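Plm1 (PDB 4HXY) probably reduces the beta-ketoacyl intermediate with NADPH, as the ketoreductase domain of the first module of the phoslactomycin polyketide synthase. Local coordinates at residues A[191-196]-A[217-221]; A[270-276]-A[314-320]; A[122-126]-A[423-427]. One frame throughout, in Å; residues are numbered along the deposited sequence.

Overall arrangement
Contacts 1 and 2 are buried and belong to the same parallel sheet, where strands 189-193 and 270-275 are neighbours; Thr193 OG1 lies 2.7 Å from His275 ND1, and both contacts touch NADPH. Contact 3 is a surface contact on the other side of the chain's centre, with its nearest atoms about 28 Å from contact 1 and about 22 Å from contact 2. The chemistry follows the place. In contacts 1 and 2 backbone ladders and aliphatic side chains dominate, polar groups gathering near the cofactor or at the strand starts, whereas in contact 3 one arginine holds backbone carbonyls between segments nearly 300 residues apart.

Contact 1 of 3, residues A[191-196]-A[217-221]; sequences LITGGT and LLLSR. With NDP (NADPH dihydro-nicotinamide-adenine-dinucleotide phosphate), chain C.
Leu191, Ile192 and Thr193 pair in parallel with Leu217, Leu218 and Leu219, and the straightest bond, Leu219 N to Ile192 O (2.9 Å), has an N-H...O angle of 177°. On one face of the sheet Leu191 turns CG away from its own amide (chi1 175°), which carries CD1 across to the CB atoms of both Leu217 and Leu219, each 4.0 Å away. On the other face Ile192 and Leu218 run side by side, CD1 of the isoleucine 4.1 Å from CD2 of the leucine. A type II turn that begins within the strand, from Ile192 to Gly195, bends the chain back over Leu218. A CB on Gly195 would clash with Leu218 CA, and one on Gly194, whose phi is positive, would strike the NADPH ribose. The amide of Gly195 reaches Leu219 O at 3.2 Å from above the carbonyl plane, while that of Gly194 makes a weak, bent bond to the same oxygen. Thr196 OG1 and Ser220 OG meet at 2.8 Å; each hydroxyl sits between its backbone N and carbonyl carbon, which brings the two together beside the adenosine ribose. Ser220 OG also bonds Gly223 N. Arg221 folds at chi3 so that its guanidinium lies over adenine, N7A above its centre, with the 2'-phosphate phosphorus in plane at its edge. NE donates to O3X of NADPH at 2.7 Å and NH2 to O2X at 2.8 Å, and the Arg221 backbone N also bonds O3X. Two donors of one residue thus grip a single phosphate oxygen. This pairing of charge with the 2'-phosphate, a group NADH lacks, is consistent with a preference for NADPH, while the close glycine turn lets the cofactor ribose approach the backbone.

Contact 2 of 3, residues A[270-276]-A[314-320]; sequences VRTVVHA and LDDFVLF. With NDP (NADPH dihydro-nicotinamide-adenine-dinucleotide phosphate), chain C.
The Phe320 ring has the NADPH ribose oxygen O4D at its edge, near the ring plane, while Val274 CG1 approaches obliquely, 3.9 Å from CE1. Trp361 meets Phe320 edge-to-face. In one of its two deposited conformers the Arg271 guanidinium carries Asp315 N over one face, offset toward the rim, and its plane stands 84° from the Asp315 carboxylate. Bends at chi2 and chi3 curl this conformer back, and NH2 forms a salt bridge to OD1 of Asp315 at 2.9 Å, although the hydrogen bond within it is weak and the bridge is probably not permanent. Leu319 CD2 packs obliquely against His275, 3.7 Å from its CB, and the imidazole is fixed by Thr193 and Lys300 O. The strands themselves run 5° from parallel, with His275 N bonded to Val318 O at 2.8 Å. Two waters join Thr272 OG1 to the carboxylates, one to Asp315 OD2 and the other to Asp316 OD2; Asp316 also pairs with Arg355. At the C-terminal end Ala276 O accepts a bond from O3D of NADPH at 3.1 Å. Adjacent parallel strands ending at the nicotinamide ribose are characteristic of the Rossmann fold of short-chain dehydrogenases/reductases.

Contact 3 of 3, residues A[122-126]-A[423-427]; sequences PDRWG and ASRPS
Ser424 meets Pro122 first: its carbonyl oxygen lies 3.4 Å from Pro122 CB, and its CB is 4.1 Å from the proline CG. This is shallow packing at the protein surface. Arg425 follows and carries most of the contact. Its CB rests 3.8 Å from Pro122 CB, and from there the chain runs out nearly straight, CG opposite the backbone N (chi1 -170°) and the next two torsions also extended, passing alongside the proline to deliver the guanidinium to the bend leading into strand 125-131. NH1 is shared by two carbonyls, Pro122 O and Trp125 O, both at 2.8 Å and both close to the guanidinium plane. The bond to Trp125 O is the straighter, with an N-H...O angle of 161°, the other being more bent. NH2 adds weak bonds to Trp125 O and to Gly126 O, the latter at 3.3 Å. Trp125 CD1 lies over one guanidinium face, 3.6 Å from NH2, but the two planes are 52° apart and NH2 sits near the indole plane at its edge, so the geometry is not that of a stack. Asp159 forms a salt bridge to NH2, which probably balances much of its charge and would help to hold the group's rotation. Cut back to an alanine, the side chain would probably leave the Pro122 and Trp125 carbonyls without these donors and Asp159 without its mate. The arginine thereby ties the loop after helix 414-421 to the turn between helix 105-120 and strand 125-131, where Trp125 packs on strand 85-90 and helix 67-77.

Contact 1 of 3, residues A[191-196]-A[217-221]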
# COMPACT_ATOMS: atom_id res chain seq x y z
N LEU A 191 -17.36 8.62 -10.24
CA LEU A 191 -17.36 8.90 -8.80
C LEU A 191 -15.91 9.08 -8.35
O LEU A 191 -15.11 8.18 -8.47
CB LEU A 191 -18.04 7.76 -8.04
CG LEU A 191 -18.01 7.83 -6.51
CD1 LEU A 191 -18.82 9.05 -6.06
CD2 LEU A 191 -18.55 6.53 -5.92
N ILE A 192 -15.60 10.25 -7.80
CA ILE A 192 -14.26 10.55 -7.35
C ILE A 192 -14.30 10.76 -5.84
O ILE A 192 -14.81 11.77 -5.35
CB ILE A 192 -13.67 11.78 -8.08
CG1 ILE A 192 -13.71 11.60 -9.60
CG2 ILE A 192 -12.24 12.04 -7.58
CD1 ILE A 192 -13.32 12.84 -10.41
N THR A 193 -13.82 9.77 -5.09
CA THR A 193 -13.81 9.91 -3.63
C THR A 193 -12.61 10.78 -3.28
O THR A 193 -11.60 10.76 -3.97
CB THR A 193 -13.75 8.55 -2.89
OG1 THR A 193 -12.42 8.02 -3.03
CG2 THR A 193 -14.84 7.55 -3.43
N GLY A 194 -12.73 11.58 -2.21
CA GLY A 194 -11.79 12.66 -1.98
C GLY A 194 -11.81 13.70 -3.10
O GLY A 194 -10.81 14.36 -3.34
N GLY A 195 -12.94 13.82 -3.78
CA GLY A 195 -13.04 14.58 -5.03
C GLY A 195 -12.89 16.08 -4.88
O GLY A 195 -12.54 16.75 -5.83
N THR A 196 -13.11 16.60 -3.67
CA THR A 196 -12.93 18.03 -3.39
C THR A 196 -11.53 18.33 -2.83
O THR A 196 -11.18 19.49 -2.60
CB THR A 196 -13.97 18.54 -2.41
OG1 THR A 196 -14.01 17.68 -1.26
CG2 THR A 196 -15.38 18.59 -3.05
N LEU A 217 -19.25 13.07 -10.00
CA LEU A 217 -19.63 13.18 -8.59
C LEU A 217 -18.37 13.23 -7.73
O LEU A 217 -17.52 12.32 -7.78
CB LEU A 217 -20.49 12.00 -8.17
CG LEU A 217 -21.88 11.83 -8.80
CD1 LEU A 217 -22.69 10.91 -7.93
CD2 LEU A 217 -22.60 13.16 -8.93
N LEU A 218 -18.25 14.30 -6.94
CA LEU A 218 -17.11 14.51 -6.06
C LEU A 218 -17.58 14.17 -4.66
O LEU A 218 -18.51 14.81 -4.13
CB LEU A 218 -16.63 15.95 -6.12
CG LEU A 218 -16.30 16.55 -7.47
CD1 LEU A 218 -15.82 17.96 -7.25
CD2 LEU A 218 -15.26 15.73 -8.27
N LEU A 219 -16.99 13.15 -4.07
CA LEU A 219 -17.44 12.65 -2.75
C LEU A 219 -16.40 12.92 -1.68
O LEU A 219 -15.22 12.61 -1.85
CB LEU A 219 -17.72 11.15 -2.84
CG LEU A 219 -18.27 10.44 -1.60
CD1 LEU A 219 -19.12 9.23 -1.99
CD2 LEU A 219 -17.12 10.00 -0.70
N SER A 220 -16.84 13.50 -0.56
CA SER A 220 -15.96 13.78 0.58
C SER A 220 -16.87 14.01 1.76
O SER A 220 -18.07 14.15 1.58
CB SER A 220 -15.06 14.96 0.31
OG SER A 220 -15.78 16.19 0.24
N ARG A 221 -16.34 14.02 2.98
CA ARG A 221 -17.21 14.27 4.13
C ARG A 221 -17.77 15.69 4.10
O ARG A 221 -18.89 15.92 4.54
CB ARG A 221 -16.47 14.03 5.43
CG ARG A 221 -16.14 12.57 5.65
CD ARG A 221 -15.05 12.36 6.67
NE ARG A 221 -13.82 13.06 6.36
CZ ARG A 221 -12.74 13.03 7.13
NH1 ARG A 221 -12.74 12.30 8.25
NH2 ARG A 221 -11.67 13.73 6.82
PA NDP C . -6.31 15.83 0.33
O1A NDP C . -6.32 17.16 -0.35
O2A NDP C . -6.28 15.80 1.83
O5B NDP C . -7.57 14.98 -0.16
C5B NDP C . -8.04 13.90 0.61
C4B NDP C . -9.53 13.84 0.46
O4B NDP C . -10.05 12.73 1.17
C3B NDP C . -10.24 15.05 1.02
O3B NDP C . -11.16 15.51 0.02
C2B NDP C . -10.97 14.55 2.24
O2B NDP C . -12.11 15.38 2.35
C1B NDP C . -11.25 13.11 1.82
N9A NDP C . -11.59 12.17 2.88
C8A NDP C . -10.85 11.84 4.00
N7A NDP C . -11.55 10.94 4.73
C5A NDP C . -12.73 10.68 4.08
C6A NDP C . -13.81 9.85 4.35
N6A NDP C . -13.90 9.07 5.42
N1A NDP C . -14.86 9.85 3.46
C2A NDP C . -14.83 10.63 2.30
N3A NDP C . -13.77 11.45 2.03
C4A NDP C . -12.74 11.46 2.91
O3 NDP C . -5.06 14.94 -0.15
PN NDP C . -4.49 14.76 -1.62
O1N NDP C . -3.06 15.15 -1.56
O2N NDP C . -5.34 15.35 -2.68
O5D NDP C . -4.40 13.18 -1.78
C5D NDP C . -5.50 12.41 -2.19
C4D NDP C . -5.06 10.96 -2.28
O4D NDP C . -3.86 10.84 -3.01
C3D NDP C . -4.79 10.36 -0.92
O3D NDP C . -5.41 9.11 -0.83
C2D NDP C . -3.29 10.19 -0.86
O2D NDP C . -2.88 9.12 -0.03
C1D NDP C . -2.93 10.03 -2.32
N1N NDP C . -1.57 10.50 -2.61
C2N NDP C . -1.28 11.84 -2.60
C3N NDP C . 0.03 12.31 -2.71
C7N NDP C . 0.34 13.75 -2.78
O7N NDP C . 1.64 14.08 -3.11
N7N NDP C . -0.51 14.73 -2.50
C4N NDP C . 1.09 11.34 -3.18
C5N NDP C . 0.66 9.91 -3.18
C6N NDP C . -0.64 9.55 -2.92
P2B NDP C . -13.02 15.46 3.66
O1X NDP C . -13.98 16.59 3.38
O2X NDP C . -12.16 15.75 4.90
O3X NDP C . -13.70 14.18 3.89

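Contact 2 of 3, residues A[270-276]-A[314-320]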
# COMPACT_ATOMS: atom_id res chain seq x y z
N VAL A 270 -22.99 4.36 -11.47
CA VAL A 270 -21.55 4.57 -11.38
C VAL A 270 -20.88 3.58 -12.31
O VAL A 270 -21.15 2.38 -12.22
CB VAL A 270 -21.00 4.38 -9.93
CG1 VAL A 270 -19.46 4.46 -9.91
CG2 VAL A 270 -21.63 5.41 -8.99
N ARG A 271 -20.05 4.11 -13.22
CA ARG A 271 -19.26 3.30 -14.16
C ARG A 271 -17.76 3.36 -13.91
O ARG A 271 -17.05 2.44 -14.29
CB ARG A 271 -19.55 3.72 -15.62
CG ARG A 271 -21.03 3.63 -16.02
CD ARG A 271 -21.59 2.24 -15.81
NE ARG A 271 -20.84 1.25 -16.59
CZ ARG A 271 -20.54 0.01 -16.19
NH1 ARG A 271 -20.90 -0.43 -14.98
NH2 ARG A 271 -19.85 -0.78 -17.00
N THR A 272 -17.28 4.44 -13.29
CA THR A 272 -15.85 4.60 -12.97
C THR A 272 -15.74 5.10 -11.54
O THR A 272 -16.52 5.97 -11.11
CB THR A 272 -15.14 5.57 -13.93
OG1 THR A 272 -15.02 4.97 -15.22
CG2 THR A 272 -13.73 5.96 -13.42
N VAL A 273 -14.79 4.53 -10.81
CA VAL A 273 -14.42 5.03 -9.50
C VAL A 273 -12.96 5.44 -9.51
O VAL A 273 -12.10 4.68 -9.96
CB VAL A 273 -14.59 3.96 -8.44
CG1 VAL A 273 -13.96 4.43 -7.13
CG2 VAL A 273 -16.07 3.63 -8.25
N VAL A 274 -12.68 6.63 -9.00
CA VAL A 274 -11.31 7.03 -8.69
C VAL A 274 -11.30 7.28 -7.18
O VAL A 274 -12.03 8.13 -6.69
CB VAL A 274 -10.88 8.30 -9.41
CG1 VAL A 274 -9.44 8.67 -8.98
CG2 VAL A 274 -10.94 8.09 -10.92
N HIS A 275 -10.52 6.48 -6.46
CA HIS A 275 -10.55 6.52 -5.00
C HIS A 275 -9.35 7.30 -4.49
O HIS A 275 -8.25 6.76 -4.39
CB HIS A 275 -10.57 5.10 -4.44
CG HIS A 275 -10.60 4.99 -2.95
ND1 HIS A 275 -11.53 5.65 -2.17
CD2 HIS A 275 -9.86 4.23 -2.11
CE1 HIS A 275 -11.33 5.32 -0.90
NE2 HIS A 275 -10.35 4.43 -0.84
N ALA A 276 -9.59 8.57 -4.15
CA ALA A 276 -8.55 9.45 -3.60
C ALA A 276 -8.82 9.86 -2.16
O ALA A 276 -8.04 10.65 -1.59
CB ALA A 276 -8.37 10.66 -4.48
N LEU A 314 -17.78 -2.30 -13.09
CA LEU A 314 -17.27 -0.97 -13.44
C LEU A 314 -16.38 -1.06 -14.66
O LEU A 314 -15.72 -2.09 -14.87
CB LEU A 314 -16.44 -0.38 -12.31
CG LEU A 314 -17.14 -0.13 -10.98
CD1 LEU A 314 -16.12 0.17 -9.87
CD2 LEU A 314 -18.15 1.00 -11.16
N ASP A 315 -16.34 0.02 -15.43
CA ASP A 315 -15.40 0.20 -16.53
C ASP A 315 -13.97 0.35 -16.00
O ASP A 315 -13.01 -0.07 -16.67
CB ASP A 315 -15.74 1.46 -17.34
CG ASP A 315 -17.06 1.35 -18.12
OD1 ASP A 315 -17.51 0.22 -18.36
OD2 ASP A 315 -17.63 2.40 -18.49
N ASP A 316 -13.84 1.04 -14.86
CA ASP A 316 -12.56 1.32 -14.23
C ASP A 316 -12.70 1.50 -12.73
O ASP A 316 -13.70 2.03 -12.25
CB ASP A 316 -11.93 2.58 -14.84
CG ASP A 316 -11.23 2.29 -16.14
OD1 ASP A 316 -10.33 1.41 -16.15
OD2 ASP A 316 -11.61 2.92 -17.15
N PHE A 317 -11.69 1.04 -12.01
CA PHE A 317 -11.62 1.13 -10.56
C PHE A 317 -10.18 1.51 -10.25
O PHE A 317 -9.28 0.66 -10.34
CB PHE A 317 -11.98 -0.24 -9.98
CG PHE A 317 -12.07 -0.30 -8.47
CD1 PHE A 317 -13.24 -0.01 -7.82
CD2 PHE A 317 -11.00 -0.76 -7.74
CE1 PHE A 317 -13.34 -0.12 -6.43
CE2 PHE A 317 -11.10 -0.89 -6.34
CZ PHE A 317 -12.26 -0.54 -5.70
N VAL A 318 -9.98 2.79 -9.93
CA VAL A 318 -8.66 3.41 -9.90
C VAL A 318 -8.36 3.81 -8.47
O VAL A 318 -9.06 4.63 -7.88
CB VAL A 318 -8.58 4.64 -10.81
CG1 VAL A 318 -7.16 5.22 -10.83
CG2 VAL A 318 -9.00 4.25 -12.24
N LEU A 319 -7.32 3.21 -7.92
CA LEU A 319 -6.91 3.51 -6.53
C LEU A 319 -5.66 4.40 -6.49
O LEU A 319 -4.68 4.12 -7.17
CB LEU A 319 -6.65 2.20 -5.79
CG LEU A 319 -7.83 1.21 -5.80
CD1 LEU A 319 -7.46 -0.11 -5.10
CD2 LEU A 319 -9.07 1.81 -5.17
N PHE A 320 -5.72 5.49 -5.73
CA PHE A 320 -4.56 6.35 -5.55
C PHE A 320 -3.78 5.90 -4.32
O PHE A 320 -4.16 6.16 -3.17
CB PHE A 320 -4.99 7.80 -5.42
CG PHE A 320 -5.12 8.52 -6.74
CD1 PHE A 320 -5.45 7.86 -7.91
CD2 PHE A 320 -4.85 9.87 -6.80
CE1 PHE A 320 -5.53 8.53 -9.13
CE2 PHE A 320 -4.91 10.56 -8.02
CZ PHE A 320 -5.27 9.90 -9.18
PA NDP C . -6.31 15.83 0.33
O1A NDP C . -6.32 17.16 -0.35
O2A NDP C . -6.28 15.80 1.83
O5B NDP C . -7.57 14.98 -0.16
C5B NDP C . -8.04 13.90 0.61
C4B NDP C . -9.53 13.84 0.46
O4B NDP C . -10.05 12.73 1.17
C3B NDP C . -10.24 15.05 1.02
O3B NDP C . -11.16 15.51 0.02
C2B NDP C . -10.97 14.55 2.24
O2B NDP C . -12.11 15.38 2.35
C1B NDP C . -11.25 13.11 1.82
N9A NDP C . -11.59 12.17 2.88
C8A NDP C . -10.85 11.84 4.00
N7A NDP C . -11.55 10.94 4.73
C5A NDP C . -12.73 10.68 4.08
C6A NDP C . -13.81 9.85 4.35
N6A NDP C . -13.90 9.07 5.42
N1A NDP C . -14.86 9.85 3.46
C2A NDP C . -14.83 10.63 2.30
N3A NDP C . -13.77 11.45 2.03
C4A NDP C . -12.74 11.46 2.91
O3 NDP C . -5.06 14.94 -0.15
PN NDP C . -4.49 14.76 -1.62
O1N NDP C . -3.06 15.15 -1.56
O2N NDP C . -5.34 15.35 -2.68
O5D NDP C . -4.40 13.18 -1.78
C5D NDP C . -5.50 12.41 -2.19
C4D NDP C . -5.06 10.96 -2.28
O4D NDP C . -3.86 10.84 -3.01
C3D NDP C . -4.79 10.36 -0.92
O3D NDP C . -5.41 9.11 -0.83
C2D NDP C . -3.29 10.19 -0.86
O2D NDP C . -2.88 9.12 -0.03
C1D NDP C . -2.93 10.03 -2.32
N1N NDP C . -1.57 10.50 -2.61
C2N NDP C . -1.28 11.84 -2.60
C3N NDP C . 0.03 12.31 -2.71
C7N NDP C . 0.34 13.75 -2.78
O7N NDP C . 1.64 14.08 -3.11
N7N NDP C . -0.51 14.73 -2.50
C4N NDP C . 1.09 11.34 -3.18
C5N NDP C . 0.66 9.91 -3.18
C6N NDP C . -0.64 9.55 -2.92
P2B NDP C . -13.02 15.46 3.66
O1X NDP C . -13.98 16.59 3.38
O2X NDP C . -12.16 15.75 4.90
O3X NDP C . -13.70 14.18 3.89
O HOH W 1 -16.88 4.95 -17.09
O HOH W 2 -13.62 4.56 -17.45

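Contact 3 of 3, residues A[122-126]-A[423-427]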
# COMPACT_ATOMS: atom_id res chain seq x y z
N PRO A 122 15.78 0.24 13.13
CA PRO A 122 16.63 -0.42 12.14
C PRO A 122 17.53 -1.52 12.69
O PRO A 122 17.88 -2.47 11.95
CB PRO A 122 17.47 0.75 11.57
CG PRO A 122 17.37 1.82 12.60
CD PRO A 122 16.01 1.69 13.15
N ASP A 123 17.92 -1.41 13.95
CA ASP A 123 18.79 -2.43 14.55
C ASP A 123 18.01 -3.61 15.11
O ASP A 123 18.59 -4.68 15.34
CB ASP A 123 19.67 -1.84 15.67
CG ASP A 123 18.85 -1.22 16.78
OD1 ASP A 123 18.09 -0.27 16.50
OD2 ASP A 123 18.91 -1.70 17.94
N ARG A 124 16.71 -3.44 15.30
CA ARG A 124 15.85 -4.43 15.96
C ARG A 124 15.05 -5.26 14.97
O ARG A 124 14.72 -6.42 15.23
CB ARG A 124 14.88 -3.73 16.92
CG ARG A 124 15.58 -3.09 18.13
CD ARG A 124 14.68 -2.98 19.31
NE ARG A 124 14.33 -4.30 19.85
CZ ARG A 124 13.48 -4.51 20.85
NH1 ARG A 124 12.85 -3.50 21.46
NH2 ARG A 124 13.25 -5.75 21.25
N TRP A 125 14.72 -4.66 13.84
CA TRP A 125 13.85 -5.32 12.87
C TRP A 125 14.62 -6.35 12.07
O TRP A 125 15.65 -6.05 11.48
CB TRP A 125 13.24 -4.28 11.95
CG TRP A 125 12.25 -4.83 10.98
CD1 TRP A 125 12.39 -4.93 9.64
CD2 TRP A 125 10.96 -5.38 11.29
NE1 TRP A 125 11.26 -5.48 9.08
CE2 TRP A 125 10.38 -5.78 10.08
CE3 TRP A 125 10.24 -5.54 12.47
CZ2 TRP A 125 9.11 -6.32 10.01
CZ3 TRP A 125 9.00 -6.13 12.40
CH2 TRP A 125 8.44 -6.50 11.18
N GLY A 126 14.11 -7.57 12.05
CA GLY A 126 14.64 -8.65 11.28
C GLY A 126 14.15 -8.56 9.85
O GLY A 126 14.91 -8.22 8.93
N ALA A 423 20.37 5.56 5.23
CA ALA A 423 21.33 6.13 6.21
C ALA A 423 21.45 5.30 7.48
O ALA A 423 22.54 5.10 8.00
CB ALA A 423 20.96 7.56 6.57
N SER A 424 20.30 4.84 7.98
CA SER A 424 20.27 4.10 9.23
C SER A 424 20.15 2.60 9.04
O SER A 424 20.30 1.85 10.00
CB SER A 424 19.11 4.60 10.10
OG SER A 424 19.20 5.98 10.41
N ARG A 425 19.86 2.16 7.82
CA ARG A 425 19.65 0.75 7.54
C ARG A 425 19.82 0.42 6.07
O ARG A 425 19.19 1.06 5.23
CB ARG A 425 18.27 0.34 7.90
CG ARG A 425 18.10 -1.21 7.84
CD ARG A 425 16.73 -1.56 8.23
NE ARG A 425 16.31 -2.91 7.85
CZ ARG A 425 16.20 -3.94 8.67
NH1 ARG A 425 16.47 -3.84 9.96
NH2 ARG A 425 15.73 -5.10 8.20
N PRO A 426 20.62 -0.61 5.76
CA PRO A 426 20.81 -0.97 4.37
C PRO A 426 19.52 -1.53 3.77
O PRO A 426 18.68 -2.04 4.51
CB PRO A 426 21.89 -2.05 4.40
CG PRO A 426 22.39 -2.08 5.76
CD PRO A 426 21.40 -1.50 6.65
N SER A 427 19.37 -1.38 2.46
CA SER A 427 18.17 -1.81 1.73
C SER A 427 18.51 -2.58 0.46
O SER A 427 18.84 -1.97 -0.56
CB SER A 427 17.32 -0.62 1.32
OG SER A 427 16.22 -1.08 0.51